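Local coordinates for protein Lys-gingipain W83 (Porphyromonas gingivalis, PDB 3KM5) that cleaves proteins after lysine as a secreted cysteine protease and may act as a virulence factor, the piece here being its K2 cleaved adhesin domain, a type haemolytic in isolation, at residues A[20-33]-A[59-72]. Numbering follows the deposited sequence.
Sequences EWTTIDADGDGQGW and NGMALNPDNYLISK. With CA (calcium ion), chain C; NO3 (nitrate ion), chain F.
Leu69 reaches between two indole rings of the other segment, Trp21 and Trp33, and has the largest area buried here. Its CB sits almost squarely over the five-membered ring of Trp33, 3.5 Å from the centroid, a CH-pi contact. With CG anti to the backbone N (chi1 173°), CG lies 3.5 Å from Trp21 CE3. A branched aliphatic chain suits this place because it can touch both rings, which also meet strand 168-177 of the other sheet. Trp33 NE1 donates to Asn67 O at 3.0 Å, but from above the carbonyl plane. Asn67 is the one calcium ligand from segment 59-72; an amide suits it, since OD1 binds the metal at 2.4 Å while ND2 donates to Ser55. Asp25, Asp27, Asp29 and the carbonyl of Gln31 complete the protein ligands, with a water; the calcium ion probably offsets repulsion among the three carboxylates. The extended Gln31 side chain lays its amide against Leu63, NE2 3.2 Å from CD1, and a water joins NE2 to Asn59 ND2. Asp27 OD1 additionally accepts from Asp66 N (2.8 Å), tying the calcium loop to segment 59-72. Strand 22-25, outermost in its five-stranded sheet, pairs antiparallel with 66-70 and runs into this calcium-binding loop of the cleaved adhesin domain's beta jelly roll.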
loop_
_atom_site.group_PDB
_atom_site.type_symbol
_atom_site.label_atom_id
_atom_site.label_comp_id
_atom_site.label_asym_id
_atom_site.label_seq_id
_atom_site.Cartn_x
_atom_site.Cartn_y
_atom_site.Cartn_z
ATOM N N GLU A 20 3.511 -6.162 -12.632
ATOM C CA GLU A 20 4.012 -4.860 -13.129
ATOM C C GLU A 20 4.518 -3.885 -12.067
ATOM O O GLU A 20 4.774 -2.730 -12.396
ATOM C CB GLU A 20 2.962 -4.099 -13.952
ATOM C CG GLU A 20 2.411 -4.815 -15.166
ATOM C CD GLU A 20 1.715 -3.833 -16.110
ATOM O OE1 GLU A 20 2.319 -3.465 -17.136
ATOM O OE2 GLU A 20 0.591 -3.386 -15.794
ATOM N N TRP A 21 4.704 -4.351 -10.846
ATOM C CA TRP A 21 5.370 -3.566 -9.800
ATOM C C TRP A 21 6.557 -4.371 -9.341
ATOM O O TRP A 21 6.593 -5.600 -9.517
ATOM C CB TRP A 21 4.437 -3.298 -8.600
ATOM C CG TRP A 21 3.274 -2.413 -8.939
ATOM C CD1 TRP A 21 2.232 -2.711 -9.773
ATOM C CD2 TRP A 21 3.075 -1.038 -8.545
ATOM N NE1 TRP A 21 1.390 -1.637 -9.881
ATOM C CE2 TRP A 21 1.872 -0.605 -9.127
ATOM C CE3 TRP A 21 3.778 -0.163 -7.717
ATOM C CZ2 TRP A 21 1.377 0.666 -8.944
ATOM C CZ3 TRP A 21 3.277 1.117 -7.512
ATOM C CH2 TRP A 21 2.083 1.531 -8.127
ATOM N N THR A 22 7.525 -3.710 -8.737
ATOM C CA THR A 22 8.551 -4.435 -8.012
ATOM C C THR A 22 8.470 -4.079 -6.535
ATOM O O THR A 22 7.805 -3.116 -6.186
ATOM C CB THR A 22 9.953 -4.179 -8.573
ATOM O OG1 THR A 22 10.214 -2.788 -8.616
ATOM C CG2 THR A 22 10.123 -4.766 -10.012
ATOM N N THR A 23 9.121 -4.846 -5.685
ATOM C CA THR A 23 9.070 -4.622 -4.272
ATOM C C THR A 23 10.463 -4.774 -3.681
ATOM O O THR A 23 11.341 -5.448 -4.237
ATOM C CB THR A 23 8.144 -5.606 -3.552
ATOM O OG1 THR A 23 8.685 -6.933 -3.661
ATOM C CG2 THR A 23 6.719 -5.602 -4.101
ATOM N N ILE A 24 10.638 -4.098 -2.559
ATOM C CA ILE A 24 11.816 -4.239 -1.695
ATOM C C ILE A 24 11.365 -4.530 -0.256
ATOM O O ILE A 24 10.543 -3.789 0.333
ATOM C CB ILE A 24 12.725 -2.990 -1.693
ATOM C CG1 ILE A 24 13.086 -2.553 -3.113
ATOM C CG2 ILE A 24 14.017 -3.274 -0.887
ATOM C CD1 ILE A 24 13.838 -1.213 -3.164
ATOM N N ASP A 25 11.876 -5.623 0.298
ATOM C CA ASP A 25 11.739 -5.913 1.734
ATOM C C ASP A 25 12.954 -5.322 2.449
ATOM O O ASP A 25 13.879 -6.068 2.758
ATOM C CB ASP A 25 11.699 -7.432 1.909
ATOM C CG ASP A 25 11.760 -7.874 3.353
ATOM O OD1 ASP A 25 11.305 -7.112 4.237
ATOM O OD2 ASP A 25 12.271 -8.980 3.605
ATOM N N ALA A 26 13.029 -4.005 2.609
ATOM C CA ALA A 26 14.268 -3.393 3.045
ATOM C C ALA A 26 14.611 -3.720 4.494
ATOM O O ALA A 26 15.804 -3.792 4.815
ATOM C CB ALA A 26 14.191 -1.884 2.813
ATOM N N ASP A 27 13.628 -3.955 5.361
ATOM C CA ASP A 27 13.949 -4.331 6.746
ATOM C C ASP A 27 14.460 -5.768 6.827
ATOM O O ASP A 27 15.124 -6.135 7.810
ATOM C CB ASP A 27 12.745 -4.186 7.642
ATOM C CG ASP A 27 11.568 -4.960 7.115
ATOM O OD1 ASP A 27 10.970 -4.544 6.091
ATOM O OD2 ASP A 27 11.279 -6.015 7.658
ATOM N N GLY A 28 14.131 -6.605 5.828
ATOM C CA GLY A 28 14.663 -7.968 5.784
ATOM C C GLY A 28 13.923 -9.048 6.515
ATOM O O GLY A 28 14.492 -10.123 6.730
ATOM N N ASP A 29 12.669 -8.842 6.898
ATOM C CA ASP A 29 11.906 -9.853 7.635
ATOM C C ASP A 29 11.096 -10.847 6.759
ATOM O O ASP A 29 10.303 -11.624 7.264
ATOM C CB ASP A 29 10.942 -9.222 8.661
ATOM C CG ASP A 29 9.786 -8.486 8.031
ATOM O OD1 ASP A 29 9.723 -8.410 6.776
ATOM O OD2 ASP A 29 8.937 -7.972 8.784
ATOM N N GLY A 30 11.274 -10.823 5.439
ATOM C CA GLY A 30 10.569 -11.789 4.577
ATOM C C GLY A 30 9.077 -11.532 4.441
ATOM O O GLY A 30 8.325 -12.381 3.989
ATOM N N GLN A 31 8.654 -10.315 4.775
ATOM C CA GLN A 31 7.254 -9.874 4.681
ATOM C C GLN A 31 7.215 -8.513 3.988
ATOM O O GLN A 31 7.993 -7.607 4.332
ATOM C CB GLN A 31 6.611 -9.800 6.075
ATOM C CG GLN A 31 6.668 -11.198 6.777
ATOM C CD GLN A 31 6.024 -11.297 8.126
ATOM O OE1 GLN A 31 6.670 -11.669 9.109
ATOM N NE2 GLN A 31 4.747 -10.997 8.187
ATOM N N GLY A 32 6.343 -8.366 2.977
ATOM C CA GLY A 32 6.345 -7.153 2.218
ATOM C C GLY A 32 4.987 -6.923 1.598
ATOM O O GLY A 32 3.968 -7.398 2.122
ATOM N N TRP A 33 4.984 -6.159 0.507
ATOM C CA TRP A 33 3.744 -5.843 -0.198
ATOM C C TRP A 33 3.213 -7.041 -0.986
ATOM O O TRP A 33 3.957 -7.646 -1.766
ATOM C CB TRP A 33 3.980 -4.695 -1.159
ATOM C CG TRP A 33 4.185 -3.352 -0.517
ATOM C CD1 TRP A 33 5.373 -2.756 -0.278
ATOM C CD2 TRP A 33 3.180 -2.418 -0.085
ATOM N NE1 TRP A 33 5.190 -1.527 0.264
ATOM C CE2 TRP A 33 3.848 -1.288 0.427
ATOM C CE3 TRP A 33 1.788 -2.450 -0.036
ATOM C CZ2 TRP A 33 3.154 -0.160 0.883
ATOM C CZ3 TRP A 33 1.107 -1.347 0.453
ATOM C CH2 TRP A 33 1.797 -0.230 0.930
ATOM N N ASN A 59 0.822 -9.203 11.577
ATOM C CA ASN A 59 0.220 -10.268 10.767
ATOM C C ASN A 59 0.528 -11.598 11.453
ATOM O O ASN A 59 1.481 -12.280 11.105
ATOM C CB ASN A 59 0.758 -10.235 9.327
ATOM C CG ASN A 59 0.164 -11.315 8.441
ATOM O OD1 ASN A 59 -0.907 -11.846 8.720
ATOM N ND2 ASN A 59 0.842 -11.615 7.349
ATOM N N GLY A 60 -0.275 -11.925 12.460
ATOM C CA GLY A 60 -0.011 -13.081 13.320
ATOM C C GLY A 60 1.062 -12.804 14.364
ATOM O O GLY A 60 1.169 -13.526 15.353
ATOM N N MET A 61 1.843 -11.751 14.117
ATOM C CA MET A 61 2.891 -11.294 15.022
ATOM C C MET A 61 3.230 -9.846 14.674
ATOM O O MET A 61 2.915 -9.364 13.586
ATOM C CB MET A 61 4.141 -12.187 14.957
ATOM C CG MET A 61 4.972 -12.119 13.666
ATOM S SD MET A 61 6.609 -12.876 13.869
ATOM C CE MET A 61 7.462 -12.434 12.360
ATOM N N ALA A 62 3.809 -9.132 15.632
ATOM C CA ALA A 62 4.220 -7.738 15.456
ATOM C C ALA A 62 5.409 -7.636 14.503
ATOM O O ALA A 62 6.300 -8.479 14.551
ATOM C CB ALA A 62 4.591 -7.134 16.795
ATOM N N LEU A 63 5.406 -6.597 13.666
ATOM C CA LEU A 63 6.433 -6.355 12.634
ATOM C C LEU A 63 6.907 -4.911 12.678
ATOM O O LEU A 63 6.183 -4.042 13.188
ATOM C CB LEU A 63 5.874 -6.648 11.240
ATOM C CG LEU A 63 5.289 -8.033 11.053
ATOM C CD1 LEU A 63 4.502 -8.196 9.738
ATOM C CD2 LEU A 63 6.372 -9.099 11.182
ATOM N N ASN A 64 8.090 -4.682 12.116
ATOM C CA ASN A 64 8.760 -3.401 11.980
ATOM C C ASN A 64 9.098 -3.186 10.489
ATOM O O ASN A 64 10.249 -3.348 10.045
ATOM C CB ASN A 64 10.040 -3.365 12.822
ATOM C CG ASN A 64 9.768 -3.148 14.295
ATOM O OD1 ASN A 64 9.210 -4.018 14.979
ATOM N ND2 ASN A 64 10.176 -1.974 14.798
ATOM N N PRO A 65 8.059 -2.897 9.690
ATOM C CA PRO A 65 8.305 -2.885 8.255
ATOM C C PRO A 65 9.157 -1.742 7.720
ATOM O O PRO A 65 9.223 -0.656 8.295
ATOM C CB PRO A 65 6.888 -2.739 7.674
ATOM C CG PRO A 65 6.119 -2.043 8.762
ATOM C CD PRO A 65 6.631 -2.700 9.985
ATOM N N ASP A 66 9.810 -2.018 6.612
ATOM C CA ASP A 66 10.353 -1.007 5.709
ATOM C C ASP A 66 10.240 -1.576 4.299
ATOM O O ASP A 66 11.201 -2.114 3.733
ATOM C CB ASP A 66 11.781 -0.601 6.096
ATOM C CG ASP A 66 12.289 0.589 5.275
ATOM O OD1 ASP A 66 11.515 1.119 4.468
ATOM O OD2 ASP A 66 13.491 0.948 5.356
ATOM N N ASN A 67 9.014 -1.514 3.794
ATOM C CA ASN A 67 8.630 -2.219 2.594
ATOM C C ASN A 67 8.327 -1.229 1.480
ATOM O O ASN A 67 7.513 -0.309 1.648
ATOM C CB ASN A 67 7.362 -3.066 2.826
ATOM C CG ASN A 67 7.496 -4.071 3.936
ATOM O OD1 ASN A 67 8.578 -4.577 4.194
ATOM N ND2 ASN A 67 6.364 -4.436 4.536
ATOM N N TYR A 68 8.994 -1.386 0.332
ATOM C CA TYR A 68 8.758 -0.537 -0.849
ATOM C C TYR A 68 7.954 -1.252 -1.926
ATOM O O TYR A 68 8.253 -2.381 -2.299
ATOM C CB TYR A 68 10.105 -0.109 -1.473
ATOM C CG TYR A 68 11.025 0.792 -0.668
ATOM C CD1 TYR A 68 11.309 2.096 -1.098
ATOM C CD2 TYR A 68 11.677 0.310 0.416
ATOM C CE1 TYR A 68 12.190 2.900 -0.421
ATOM C CE2 TYR A 68 12.574 1.126 1.116
ATOM C CZ TYR A 68 12.814 2.399 0.679
ATOM O OH TYR A 68 13.723 3.175 1.403
ATOM N N LEU A 69 7.003 -0.526 -2.442
ATOM C CA LEU A 69 6.206 -0.932 -3.600
ATOM C C LEU A 69 6.512 0.076 -4.710
ATOM O O LEU A 69 6.192 1.259 -4.565
ATOM C CB LEU A 69 4.726 -0.923 -3.242
ATOM C CG LEU A 69 3.745 -1.169 -4.395
ATOM C CD1 LEU A 69 3.886 -2.574 -4.865
ATOM C CD2 LEU A 69 2.361 -0.955 -3.909
ATOM N N ILE A 70 7.106 -0.387 -5.805
ATOM C CA ILE A 70 7.673 0.471 -6.844
ATOM C C ILE A 70 7.007 0.270 -8.207
ATOM O O ILE A 70 6.892 -0.850 -8.718
ATOM C CB ILE A 70 9.206 0.217 -6.972
ATOM C CG1 ILE A 70 9.876 0.430 -5.618
ATOM C CG2 ILE A 70 9.870 1.123 -8.015
ATOM C CD1 ILE A 70 11.366 -0.030 -5.526
ATOM N N SER A 71 6.540 1.374 -8.776
ATOM C CA SER A 71 5.833 1.338 -10.057
ATOM C C SER A 71 6.765 0.963 -11.200
ATOM O O SER A 71 7.973 0.954 -11.095
ATOM C CB SER A 71 5.221 2.697 -10.376
ATOM O OG SER A 71 6.222 3.675 -10.670
ATOM N N LYS A 72 6.145 0.687 -12.341
ATOM C CA LYS A 72 6.815 0.666 -13.629
ATOM C C LYS A 72 7.261 2.088 -13.965
ATOM O O LYS A 72 6.889 3.069 -13.285
ATOM C CB LYS A 72 5.840 0.121 -14.700
ATOM C CG LYS A 72 4.685 1.052 -15.034
ATOM C CD LYS A 72 3.702 0.367 -16.015
ATOM C CE LYS A 72 2.527 1.256 -16.374
ATOM N NZ LYS A 72 1.612 0.610 -17.370
HETATM CA CA CA C . 9.530 -6.394 5.487
HETATM N N NO3 F . 5.212 -11.309 2.044
HETATM O O1 NO3 F . 5.936 -10.561 1.120
HETATM O O2 NO3 F . 4.410 -10.684 2.977
HETATM O O3 NO3 F . 5.269 -12.727 2.056
HETATM O O HOH W 1 3.403 -0.288 -12.171
HETATM O O HOH W 2 -0.017 -0.756 -15.640
HETATM O O HOH W 3 9.390 -1.434 -11.020
HETATM O O HOH W 4 11.869 -5.950 10.261
HETATM O O HOH W 5 9.457 -7.143 11.236
HETATM O O HOH W 6 7.917 -5.980 7.277
HETATM O O HOH W 7 3.016 -9.905 6.191
#